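Local structure of Bd0816 (Bdellovibrio bacteriovorus HD100, 5CER) at residues A32-V37 / I318-T323; K36-L41 / I247-G252; M210-N215 / V294-N299; S214-A219 / N251-N256; T272-L277 / Y342-L347. The protein probably acts as a serine-type D-Ala-D-Ala carboxypeptidase of the S13 family, removing the terminal D-alanine from peptidoglycan stem peptides. The protein carries 2 engineered substitutions. All coordinates share one frame; numbering follows the deposited sequence.

Interaction 1 of 5, residues A32-V37 / I318-T323; sequences AAISKV and IAKTGT. Engineered in segment 32-37: A33 (natural residue Ser).
K320 curls its aliphatic chain against A33 and K36, a worked example of how penicillin-binding folds bring two sequence motifs together: the SxxK motif, here A33-I34-S35-K36 with A33 an engineered replacement of the natural serine, and K320-T321-G322, the KTG motif of strand 317-324. The side chain of K320 leaves with CG anti to the backbone N (chi1 178°), then bends at its second and fourth torsions. It thereby wraps the carbonyl of A33, CG and CE each lying 3.6 Å from A33 O. K36 passes obliquely across this chain, its CD 3.8 Å from K320 CE, whereas V37 runs alongside in the opposite direction and lays CG2 on K320 CB. Branch CG2 of I34 rests 3.4 Å from K320 O. G322, having no side chain, lets its CA lie 3.6 Å from A33 N. K36 NZ bonds N216 OD1, S253 O and S214 OG, the serine of the SxN motif, which K320 NZ also bonds; the three motifs meet as in the active site of the penicillin-binding family. K320 NZ turns back on its own strand to T321 O at 2.7 Å, and that same carbonyl oxygen lies 3.4 Å from A33 CB.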
# COMPACT_ATOMS: atom_id res chain seq x y z
N ALA A 32 -12.43 -3.45 1.35
CA ALA A 32 -11.11 -3.61 0.78
C ALA A 32 -10.09 -3.35 1.89
O ALA A 32 -10.41 -3.56 3.07
CB ALA A 32 -10.93 -2.66 -0.43
N ALA A 33 -8.92 -2.79 1.57
CA ALA A 33 -7.84 -2.67 2.55
C ALA A 33 -8.03 -1.60 3.66
O ALA A 33 -7.23 -1.56 4.57
CB ALA A 33 -6.51 -2.45 1.85
N ILE A 34 -9.11 -0.81 3.69
CA ILE A 34 -9.36 -0.05 4.93
C ILE A 34 -9.72 -0.98 6.12
O ILE A 34 -9.66 -0.58 7.27
CB ILE A 34 -10.33 1.13 4.80
CG1 ILE A 34 -11.77 0.68 4.58
CG2 ILE A 34 -9.84 2.08 3.73
CD1 ILE A 34 -12.75 1.83 4.62
N SER A 35 -10.04 -2.23 5.80
CA SER A 35 -10.00 -3.33 6.78
C SER A 35 -8.74 -3.33 7.65
O SER A 35 -8.82 -3.69 8.83
CB SER A 35 -10.04 -4.69 6.06
OG SER A 35 -11.28 -4.95 5.48
N LYS A 36 -7.60 -2.99 7.05
CA LYS A 36 -6.33 -2.98 7.80
C LYS A 36 -6.28 -1.97 8.94
O LYS A 36 -5.54 -2.15 9.91
CB LYS A 36 -5.15 -2.81 6.85
CG LYS A 36 -4.96 -4.00 5.90
CD LYS A 36 -3.80 -3.76 4.95
CE LYS A 36 -3.48 -4.98 4.11
NZ LYS A 36 -4.10 -4.94 2.75
N VAL A 37 -7.06 -0.92 8.82
CA VAL A 37 -7.22 0.05 9.91
C VAL A 37 -7.79 -0.64 11.17
O VAL A 37 -7.36 -0.37 12.28
CB VAL A 37 -8.10 1.26 9.52
CG1 VAL A 37 -8.14 2.26 10.67
CG2 VAL A 37 -7.53 1.94 8.29
N ILE A 318 -3.90 11.96 6.67
CA ILE A 318 -3.43 10.69 7.11
C ILE A 318 -4.48 9.70 6.64
O ILE A 318 -5.63 9.90 6.90
CB ILE A 318 -3.35 10.64 8.62
CG1 ILE A 318 -2.28 11.61 9.11
CG2 ILE A 318 -2.99 9.23 9.09
CD1 ILE A 318 -2.44 12.06 10.53
N ALA A 319 -4.09 8.62 5.94
CA ALA A 319 -5.09 7.73 5.36
C ALA A 319 -4.57 6.39 4.96
O ALA A 319 -3.35 6.15 4.75
CB ALA A 319 -5.73 8.40 4.17
N LYS A 320 -5.54 5.50 4.82
CA LYS A 320 -5.35 4.13 4.24
C LYS A 320 -6.28 3.98 3.03
O LYS A 320 -7.44 4.35 3.12
CB LYS A 320 -5.71 3.10 5.31
CG LYS A 320 -5.61 1.66 4.86
CD LYS A 320 -4.17 1.18 4.80
CE LYS A 320 -4.02 -0.08 3.98
NZ LYS A 320 -4.07 0.26 2.53
N THR A 321 -5.72 3.45 1.94
CA THR A 321 -6.46 3.17 0.73
C THR A 321 -6.98 1.77 0.70
O THR A 321 -6.51 0.88 1.44
CB THR A 321 -5.59 3.32 -0.50
OG1 THR A 321 -4.42 2.52 -0.35
CG2 THR A 321 -5.20 4.79 -0.75
N GLY A 322 -7.89 1.53 -0.21
CA GLY A 322 -8.37 0.18 -0.47
C GLY A 322 -8.80 -0.01 -1.90
O GLY A 322 -9.42 0.89 -2.51
N THR A 323 -8.50 -1.20 -2.42
CA THR A 323 -8.79 -1.55 -3.80
C THR A 323 -9.15 -3.02 -3.94
O THR A 323 -8.32 -3.89 -3.61
CB THR A 323 -7.56 -1.32 -4.65
OG1 THR A 323 -7.12 0.03 -4.51
CG2 THR A 323 -7.87 -1.60 -6.15

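Interaction 2 of 5, residues K36-L41 / I247-G252; sequences KVITTL and IVFHNG
T39 and G252 mark the closest approach of the two backbones, their CA atoms 5.6 Å apart, where helix 35-47 meets a chain that leaves the short strand 247-248 and continues as a loop. The loop runs past one side of the helix, and K36, I38 and T39, within one turn, meet I247, F249 and G252. T39 supplies the polar link. Its hydroxyl stands beside the backbone N, anti to the carbonyl carbon (chi1 -59°), which directs OG1 at G252 O. The resulting hydrogen bond is 2.8 Å long and lies in the carbonyl plane on a lone pair, with a C=O...donor angle of 114°. The same OG1 sits at the edge of the F249 ring, near its plane and 4.0 Å from CE2, so the ring is met by a hydroxyl at one side and by an isoleucine at another. That isoleucine is I38: its CD1 approaches F249 CZ obliquely at 3.7 Å and meets I247 CD1 tip to tip at the same distance. F249 also stacks on F232, and I38 and I247 both touch this second ring, which extends the apolar cluster into helix 228-239. G252 O has an apolar neighbour besides T39, K36 CG at 3.7 Å. In this protein a threonine bond and an aromatic-aliphatic cluster thus hold the loop to the buried helix that begins with the SxxK motif, a central element of the penicillin-binding fold.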
# COMPACT_ATOMS: atom_id res chain seq x y z
N LYS A 36 -7.60 -2.99 7.05
CA LYS A 36 -6.33 -2.98 7.80
C LYS A 36 -6.28 -1.97 8.94
O LYS A 36 -5.54 -2.15 9.91
CB LYS A 36 -5.15 -2.81 6.85
CG LYS A 36 -4.96 -4.00 5.90
CD LYS A 36 -3.80 -3.76 4.95
CE LYS A 36 -3.48 -4.98 4.11
NZ LYS A 36 -4.10 -4.94 2.75
N VAL A 37 -7.06 -0.92 8.82
CA VAL A 37 -7.22 0.05 9.91
C VAL A 37 -7.79 -0.64 11.17
O VAL A 37 -7.36 -0.37 12.28
CB VAL A 37 -8.10 1.26 9.52
CG1 VAL A 37 -8.14 2.26 10.67
CG2 VAL A 37 -7.53 1.94 8.29
N ILE A 38 -8.75 -1.53 10.95
CA ILE A 38 -9.39 -2.26 12.03
C ILE A 38 -8.45 -3.32 12.57
O ILE A 38 -8.32 -3.49 13.78
CB ILE A 38 -10.71 -2.89 11.56
CG1 ILE A 38 -11.68 -1.79 11.08
CG2 ILE A 38 -11.34 -3.71 12.71
CD1 ILE A 38 -12.98 -2.31 10.48
N THR A 39 -7.80 -4.04 11.67
CA THR A 39 -6.78 -5.01 12.06
C THR A 39 -5.69 -4.37 12.91
O THR A 39 -5.29 -4.91 13.98
CB THR A 39 -6.23 -5.72 10.83
OG1 THR A 39 -7.32 -6.37 10.13
CG2 THR A 39 -5.22 -6.75 11.23
N THR A 40 -5.29 -3.17 12.49
CA THR A 40 -4.35 -2.34 13.22
C THR A 40 -4.80 -2.01 14.64
O THR A 40 -4.00 -2.11 15.60
CB THR A 40 -4.03 -1.04 12.41
OG1 THR A 40 -3.32 -1.37 11.22
CG2 THR A 40 -3.20 -0.06 13.20
N LEU A 41 -6.05 -1.59 14.79
CA LEU A 41 -6.57 -1.30 16.14
C LEU A 41 -6.54 -2.55 17.02
O LEU A 41 -6.18 -2.49 18.19
CB LEU A 41 -7.99 -0.75 16.08
CG LEU A 41 -8.77 -0.59 17.41
CD1 LEU A 41 -8.06 0.34 18.37
CD2 LEU A 41 -10.16 -0.08 17.09
N ILE A 247 -20.58 -5.40 10.99
CA ILE A 247 -19.23 -5.82 10.56
C ILE A 247 -19.12 -7.33 10.43
O ILE A 247 -19.58 -8.08 11.30
CB ILE A 247 -18.16 -5.22 11.50
CG1 ILE A 247 -16.76 -5.48 10.95
CG2 ILE A 247 -18.30 -5.72 12.95
CD1 ILE A 247 -15.71 -4.54 11.51
N VAL A 248 -18.59 -7.76 9.29
CA VAL A 248 -18.25 -9.19 9.07
C VAL A 248 -16.86 -9.25 8.48
O VAL A 248 -16.60 -8.63 7.45
CB VAL A 248 -19.22 -9.90 8.11
CG1 VAL A 248 -18.89 -11.39 7.97
CG2 VAL A 248 -20.69 -9.75 8.59
N PHE A 249 -15.97 -9.97 9.16
CA PHE A 249 -14.62 -10.18 8.70
C PHE A 249 -14.37 -11.65 8.38
O PHE A 249 -14.89 -12.55 9.07
CB PHE A 249 -13.57 -9.67 9.74
CG PHE A 249 -13.06 -8.28 9.50
CD1 PHE A 249 -13.90 -7.26 9.06
CD2 PHE A 249 -11.75 -7.95 9.79
CE1 PHE A 249 -13.42 -5.98 8.86
CE2 PHE A 249 -11.27 -6.65 9.58
CZ PHE A 249 -12.12 -5.68 9.11
N HIS A 250 -13.53 -11.86 7.37
CA HIS A 250 -12.97 -13.17 7.01
C HIS A 250 -11.46 -13.18 7.09
O HIS A 250 -10.88 -14.24 7.17
CB HIS A 250 -13.37 -13.48 5.59
CG HIS A 250 -14.84 -13.39 5.34
ND1 HIS A 250 -15.48 -12.22 4.96
CD2 HIS A 250 -15.79 -14.34 5.36
CE1 HIS A 250 -16.76 -12.45 4.77
NE2 HIS A 250 -16.97 -13.73 5.01
N ASN A 251 -10.80 -12.02 7.03
CA ASN A 251 -9.33 -11.96 7.05
C ASN A 251 -8.86 -10.58 7.52
O ASN A 251 -9.70 -9.72 7.81
CB ASN A 251 -8.79 -12.25 5.69
CG ASN A 251 -9.29 -11.27 4.63
OD1 ASN A 251 -9.50 -10.07 4.90
ND2 ASN A 251 -9.43 -11.74 3.44
N GLY A 252 -7.55 -10.40 7.70
CA GLY A 252 -7.02 -9.13 8.21
C GLY A 252 -6.80 -8.06 7.14
O GLY A 252 -6.72 -6.88 7.45

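Interaction 3 of 5, residues M210-N215 / V294-N299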
# COMPACT_ATOMS: atom_id res chain seq x y z
N MET A 210 2.92 -2.20 6.98
CA MET A 210 1.78 -2.88 6.41
C MET A 210 0.81 -1.91 5.74
O MET A 210 0.34 -2.14 4.63
CB MET A 210 1.03 -3.63 7.52
CG MET A 210 -0.33 -4.21 7.14
SD MET A 210 -1.13 -4.93 8.58
CE MET A 210 -1.77 -3.43 9.37
N ASN A 211 0.46 -0.85 6.46
CA ASN A 211 -0.49 0.15 5.99
C ASN A 211 0.05 0.96 4.82
O ASN A 211 -0.72 1.38 3.95
CB ASN A 211 -0.97 1.00 7.20
CG ASN A 211 -1.90 0.23 8.10
OD1 ASN A 211 -2.75 -0.54 7.61
ND2 ASN A 211 -1.78 0.41 9.40
N ASN A 212 1.34 1.26 4.83
CA ASN A 212 1.98 1.94 3.70
C ASN A 212 1.82 1.13 2.42
O ASN A 212 1.43 1.68 1.37
CB ASN A 212 3.48 2.16 3.98
CG ASN A 212 3.78 3.39 4.86
OD1 ASN A 212 2.91 4.25 5.11
ND2 ASN A 212 5.01 3.48 5.32
N GLN A 213 2.19 -0.13 2.50
CA GLN A 213 2.21 -1.01 1.36
C GLN A 213 0.81 -1.56 1.02
O GLN A 213 0.60 -2.03 -0.12
CB GLN A 213 3.12 -2.25 1.63
CG GLN A 213 4.58 -1.96 1.83
CD GLN A 213 5.39 -3.22 1.94
OE1 GLN A 213 5.05 -4.14 2.71
NE2 GLN A 213 6.46 -3.29 1.19
N SER A 214 -0.10 -1.58 2.00
CA SER A 214 -1.28 -2.41 1.95
C SER A 214 -0.89 -3.90 1.94
O SER A 214 -1.41 -4.68 1.14
CB SER A 214 -2.20 -2.04 0.76
OG SER A 214 -3.53 -2.20 1.15
N ASN A 215 0.01 -4.28 2.85
CA ASN A 215 0.57 -5.62 2.87
C ASN A 215 -0.40 -6.69 3.40
O ASN A 215 -0.61 -6.80 4.60
CB ASN A 215 1.86 -5.64 3.66
CG ASN A 215 2.66 -6.89 3.41
OD1 ASN A 215 2.15 -8.01 3.56
ND2 ASN A 215 3.92 -6.72 2.98
N VAL A 294 1.12 4.91 12.57
CA VAL A 294 0.67 3.63 11.97
C VAL A 294 0.04 3.74 10.58
O VAL A 294 -0.03 2.75 9.88
CB VAL A 294 -0.25 2.85 12.95
CG1 VAL A 294 0.46 2.57 14.25
CG2 VAL A 294 -1.54 3.58 13.24
N LEU A 295 -0.49 4.91 10.21
CA LEU A 295 -1.08 5.09 8.89
C LEU A 295 -0.25 6.06 8.10
O LEU A 295 0.43 6.95 8.65
CB LEU A 295 -2.52 5.61 9.04
CG LEU A 295 -3.52 4.75 9.79
CD1 LEU A 295 -4.90 5.35 9.70
CD2 LEU A 295 -3.57 3.33 9.28
N SER A 296 -0.36 5.95 6.80
CA SER A 296 0.41 6.73 5.85
C SER A 296 0.01 8.20 5.83
O SER A 296 -1.14 8.52 6.11
CB SER A 296 0.24 6.15 4.44
OG SER A 296 0.46 4.75 4.43
N VAL A 297 0.96 9.06 5.46
CA VAL A 297 0.73 10.48 5.34
C VAL A 297 0.85 10.86 3.89
O VAL A 297 1.87 10.58 3.26
CB VAL A 297 1.78 11.28 6.13
CG1 VAL A 297 1.54 12.77 5.99
CG2 VAL A 297 1.72 10.88 7.61
N ALA A 298 -0.19 11.52 3.36
CA ALA A 298 -0.25 11.91 1.96
C ALA A 298 1.00 12.65 1.56
O ALA A 298 1.39 13.62 2.19
CB ALA A 298 -1.47 12.75 1.67
N ASN A 299 1.60 12.20 0.46
CA ASN A 299 2.78 12.80 -0.13
C ASN A 299 4.06 12.56 0.67
O ASN A 299 5.08 12.26 0.06
CB ASN A 299 2.57 14.29 -0.44
CG ASN A 299 3.72 14.90 -1.19
OD1 ASN A 299 4.33 15.85 -0.72
ND2 ASN A 299 4.03 14.37 -2.36
O HOH W 1 -1.96 4.07 5.53
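N211 and N212, adjacent on the last turn of helix 203-213, reach V294 and S296 with different sides of the turn, and the closeness of fit differs between them. The tightest point is the hydroxyl of S296, which donates to N212 OD1 over 2.6 Å, in the carbonyl plane and on a lone pair. N211 does more with its amide: ND2 bonds V294 O at 3.0 Å, the acceptor lying close to the amide plane although the donor stands above the plane of the V294 carbonyl. Its CG sits beside the backbone N (chi1 -73°), which also brings ND2 within 3.4 Å of L295 CD2. A second bond from ND2, to T40 OG1, ties the amide to helix 35-47. In the penicillin-binding fold helix 203-213 leads into the SxN motif, here S214-N215-N216, while the weakly bonded strand 296-297 forms an edge of the sheet by pairing S296 with A319. Between the backbones the link is looser and runs through a water, which accepts from S296 N at 2.8 Å and gives only a weak bond to N211 O. Towards N299, which is exposed, the strand diverges from the helix, leaving the flank beyond S296 without contacts to 210-215.

Interaction 4 of 5, residues S214-A219 / N251-N256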
# COMPACT_ATOMS: atom_id res chain seq x y z
N SER A 214 -0.10 -1.58 2.00
CA SER A 214 -1.28 -2.41 1.95
C SER A 214 -0.89 -3.90 1.94
O SER A 214 -1.41 -4.68 1.14
CB SER A 214 -2.20 -2.04 0.76
OG SER A 214 -3.53 -2.20 1.15
N ASN A 215 0.01 -4.28 2.85
CA ASN A 215 0.57 -5.62 2.87
C ASN A 215 -0.40 -6.69 3.40
O ASN A 215 -0.61 -6.80 4.60
CB ASN A 215 1.86 -5.64 3.66
CG ASN A 215 2.66 -6.89 3.41
OD1 ASN A 215 2.15 -8.01 3.56
ND2 ASN A 215 3.92 -6.72 2.98
N ASN A 216 -0.94 -7.51 2.48
CA ASN A 216 -1.85 -8.57 2.83
C ASN A 216 -1.23 -9.65 3.71
O ASN A 216 -1.90 -10.19 4.59
CB ASN A 216 -2.45 -9.25 1.56
CG ASN A 216 -3.32 -8.33 0.71
OD1 ASN A 216 -3.69 -7.24 1.14
ND2 ASN A 216 -3.66 -8.78 -0.47
N TYR A 217 0.01 -10.04 3.41
CA TYR A 217 0.69 -11.05 4.19
C TYR A 217 0.73 -10.68 5.68
O TYR A 217 0.40 -11.50 6.54
CB TYR A 217 2.13 -11.32 3.65
CG TYR A 217 2.89 -12.32 4.49
CD1 TYR A 217 2.72 -13.70 4.30
CD2 TYR A 217 3.73 -11.89 5.54
CE1 TYR A 217 3.40 -14.63 5.10
CE2 TYR A 217 4.40 -12.80 6.35
CZ TYR A 217 4.24 -14.18 6.13
OH TYR A 217 4.92 -15.09 6.93
N ILE A 218 1.17 -9.45 5.95
CA ILE A 218 1.33 -8.99 7.32
C ILE A 218 -0.04 -8.90 7.99
O ILE A 218 -0.23 -9.42 9.12
CB ILE A 218 2.04 -7.63 7.42
CG1 ILE A 218 3.46 -7.71 6.84
CG2 ILE A 218 2.10 -7.18 8.88
CD1 ILE A 218 4.15 -6.37 6.58
N ALA A 219 -1.01 -8.28 7.29
CA ALA A 219 -2.40 -8.11 7.86
C ALA A 219 -3.10 -9.45 8.13
O ALA A 219 -3.67 -9.64 9.17
CB ALA A 219 -3.26 -7.25 6.94
N ASN A 251 -10.80 -12.02 7.03
CA ASN A 251 -9.33 -11.96 7.05
C ASN A 251 -8.86 -10.58 7.52
O ASN A 251 -9.70 -9.72 7.81
CB ASN A 251 -8.79 -12.25 5.69
CG ASN A 251 -9.29 -11.27 4.63
OD1 ASN A 251 -9.50 -10.07 4.90
ND2 ASN A 251 -9.43 -11.74 3.44
N GLY A 252 -7.55 -10.40 7.70
CA GLY A 252 -7.02 -9.13 8.21
C GLY A 252 -6.80 -8.06 7.14
O GLY A 252 -6.72 -6.88 7.45
N SER A 253 -6.71 -8.49 5.89
CA SER A 253 -6.31 -7.64 4.79
C SER A 253 -7.44 -6.83 4.09
O SER A 253 -7.17 -5.82 3.47
CB SER A 253 -5.61 -8.54 3.74
OG SER A 253 -6.49 -9.55 3.25
N GLY A 254 -8.66 -7.37 4.09
CA GLY A 254 -9.75 -6.91 3.25
C GLY A 254 -9.77 -7.52 1.86
O GLY A 254 -10.61 -7.20 1.03
N ASN A 255 -8.85 -8.44 1.60
CA ASN A 255 -8.74 -9.06 0.28
C ASN A 255 -9.86 -10.04 0.05
O ASN A 255 -10.47 -10.55 0.99
CB ASN A 255 -7.37 -9.76 0.15
CG ASN A 255 -7.00 -10.09 -1.30
OD1 ASN A 255 -7.61 -9.58 -2.23
ND2 ASN A 255 -5.97 -10.93 -1.48
N ASN A 256 -10.12 -10.31 -1.23
CA ASN A 256 -11.13 -11.25 -1.65
C ASN A 256 -10.85 -12.67 -1.14
O ASN A 256 -9.77 -13.20 -1.39
CB ASN A 256 -11.13 -11.25 -3.17
CG ASN A 256 -12.21 -12.13 -3.76
OD1 ASN A 256 -13.12 -12.61 -3.06
ND2 ASN A 256 -12.15 -12.30 -5.05
O HOH W 2 -6.00 -5.72 0.35
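The SxN motif of the penicillin-binding fold, S214-N215-N216, opens helix 216-225, and here N216 and A219 of its first turn pack on S253, G252 and N255. The amide of N216 lies over the serine, OD1 3.5 Å from S253 CB, but bonds elsewhere: to K36 NZ and to a water at 2.9 Å that also makes a weak bond to S253 O. Its other end, ND2, comes within 3.3 Å of N255 ND2. These are two donors, so the pair is packing alone; the side chains cross at about a right angle and ND2 of N216 bonds G122 O instead. Three residues on, A219 CB touches G252 O, and A219 O receives a CA-H...O contact from G252 CA at 3.5 Å. The loop keeps its shape through its own side chains. N251 OD1 takes the N-H of G254 in an Asx motif, and S253 OG takes that of N255 in an ST turn. S253 OG also bonds D220 OD1. N215 N-caps the helix by accepting from I218 N. The contact thus sets the start of helix 216-225, with helix 203-213 against A219 and I218, beside the loop that links strands 247-248 and 267-268.

Interaction 5 of 5, residues T272-L277 / Y342-L347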
# COMPACT_ATOMS: atom_id res chain seq x y z
N THR A 272 -18.94 2.38 11.48
CA THR A 272 -17.98 1.49 12.14
C THR A 272 -16.52 1.94 11.87
O THR A 272 -15.66 1.85 12.76
CB THR A 272 -18.18 0.02 11.70
OG1 THR A 272 -19.50 -0.42 12.00
CG2 THR A 272 -17.19 -0.90 12.41
N MET A 273 -16.26 2.42 10.66
CA MET A 273 -14.92 2.92 10.28
C MET A 273 -14.57 4.20 11.00
O MET A 273 -13.43 4.35 11.41
CB MET A 273 -14.81 3.16 8.77
CG MET A 273 -14.88 1.90 7.96
SD MET A 273 -13.58 0.68 8.30
CE MET A 273 -12.08 1.71 8.40
N ILE A 274 -15.55 5.08 11.21
CA ILE A 274 -15.36 6.29 12.03
C ILE A 274 -15.06 5.90 13.50
O ILE A 274 -14.15 6.48 14.11
CB ILE A 274 -16.57 7.23 11.99
CG1 ILE A 274 -16.81 7.74 10.57
CG2 ILE A 274 -16.37 8.42 12.91
CD1 ILE A 274 -15.61 8.42 9.92
N LYS A 275 -15.81 4.95 14.06
CA LYS A 275 -15.52 4.47 15.43
C LYS A 275 -14.10 3.97 15.56
O LYS A 275 -13.38 4.37 16.45
CB LYS A 275 -16.44 3.34 15.85
CG LYS A 275 -17.78 3.80 16.33
CD LYS A 275 -18.58 2.61 16.82
CE LYS A 275 -20.08 2.85 16.75
NZ LYS A 275 -20.79 1.59 17.11
N THR A 276 -13.72 3.10 14.62
CA THR A 276 -12.39 2.53 14.57
C THR A 276 -11.33 3.60 14.62
O THR A 276 -10.39 3.52 15.41
CB THR A 276 -12.19 1.68 13.28
OG1 THR A 276 -13.18 0.65 13.27
CG2 THR A 276 -10.82 1.07 13.22
N LEU A 277 -11.47 4.58 13.75
CA LEU A 277 -10.54 5.65 13.65
C LEU A 277 -10.45 6.45 14.93
O LEU A 277 -9.33 6.77 15.36
CB LEU A 277 -10.85 6.57 12.43
CG LEU A 277 -10.56 5.96 11.02
CD1 LEU A 277 -11.30 6.75 9.91
CD2 LEU A 277 -9.06 5.90 10.75
N TYR A 342 -11.99 13.02 11.08
CA TYR A 342 -12.03 11.65 10.62
C TYR A 342 -12.97 11.56 9.40
O TYR A 342 -13.90 12.35 9.29
CB TYR A 342 -12.55 10.73 11.69
CG TYR A 342 -11.77 10.77 12.96
CD1 TYR A 342 -10.42 10.33 12.97
CD2 TYR A 342 -12.32 11.23 14.13
CE1 TYR A 342 -9.68 10.34 14.10
CE2 TYR A 342 -11.57 11.24 15.29
CZ TYR A 342 -10.26 10.81 15.26
OH TYR A 342 -9.48 10.81 16.41
N PHE A 343 -12.67 10.65 8.46
CA PHE A 343 -13.51 10.40 7.33
C PHE A 343 -13.39 8.96 6.91
O PHE A 343 -12.36 8.30 7.13
CB PHE A 343 -13.15 11.29 6.14
CG PHE A 343 -11.83 10.90 5.48
CD1 PHE A 343 -11.78 9.91 4.51
CD2 PHE A 343 -10.63 11.52 5.86
CE1 PHE A 343 -10.57 9.50 3.98
CE2 PHE A 343 -9.43 11.13 5.29
CZ PHE A 343 -9.40 10.11 4.36
N ALA A 344 -14.45 8.47 6.25
CA ALA A 344 -14.39 7.21 5.49
C ALA A 344 -15.20 7.40 4.20
O ALA A 344 -16.32 7.94 4.24
CB ALA A 344 -14.91 6.07 6.32
N ILE A 345 -14.64 6.95 3.08
CA ILE A 345 -15.28 7.07 1.77
C ILE A 345 -15.27 5.72 1.11
O ILE A 345 -14.19 5.08 0.96
CB ILE A 345 -14.51 8.04 0.88
CG1 ILE A 345 -14.55 9.46 1.48
CG2 ILE A 345 -15.12 8.10 -0.51
CD1 ILE A 345 -13.48 10.38 0.92
N LEU A 346 -16.44 5.24 0.76
CA LEU A 346 -16.58 3.93 0.18
C LEU A 346 -17.25 4.07 -1.19
O LEU A 346 -18.39 4.52 -1.27
CB LEU A 346 -17.41 3.04 1.15
CG LEU A 346 -16.78 2.97 2.60
CD1 LEU A 346 -17.62 2.34 3.68
CD2 LEU A 346 -15.60 2.03 2.47
N LEU A 347 -16.56 3.65 -2.24
CA LEU A 347 -17.11 3.62 -3.59
C LEU A 347 -17.24 2.19 -4.15
O LEU A 347 -16.46 1.28 -3.81
CB LEU A 347 -16.20 4.40 -4.57
CG LEU A 347 -15.80 5.88 -4.57
CD1 LEU A 347 -15.74 6.58 -5.92
CD2 LEU A 347 -16.85 6.50 -3.71
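Y342 and L277 meet first along strand 339-348, where the backbone of helix 270-286 passes over the tyrosine ring. Carbon C of L277 lies over one ring face, its CB sits 3.8 Å from Y342 CD1, and L277 O approaches CE1 at a similar distance. The ring is brought there by CG standing beside the backbone N (chi1 -58°), and it continues along the helix to touch Y278 and N281. The next residue, F343, turns its side chain away from the helix, yet its backbone is still covered: L277 CD1 comes within 3.4 Å of F343 O, and I274 CD1 rests on F343 C. That methyl group of I274 is in effect wedged against the strand, since it also lies 3.8 Å from A344 N while approaching the CB of Y342. A344 points back toward the helix, and its small CB meets M273 CB at 3.8 Å, letting the helix lie close to the sheet. At L346 the side chain again faces the helix but reaches C270 and I34 instead of 272-277. The contact is van der Waals packing, mostly apolar, with the axes of the two segments 7.9 Å apart and their directions at 145°. Such a helix laid roughly antiparallel on a central strand of an antiparallel sheet is the layered alpha/beta part of the penicillin-binding fold, with strand 3-11 on one side of 339-348 and strand 327-336 on the other.

Overall arrangement
From the N terminus, the chain at the start of helix 35-47 opens interactions 1 and 2, which share K36 and V37. Helix 203-213 and the start of helix 216-225 then open interactions 3 and 4, which share S214 and N215. Segments 247-252 and 251-256 close interactions 2 and 4 on one stretch; interaction 3, opened before that point, closes only later at strand 296-297, so interactions 2 and 3 cross. Helix 270-286 opens interaction 5 before that strand, and strand 317-324 closes interaction 1, whose loop encloses interactions 3 and 4. Interaction 5 closes last, crossing interactions 1 and 3. Together they tie the helices of the SxxK and SxN motifs to the sheet bearing the KTG motif.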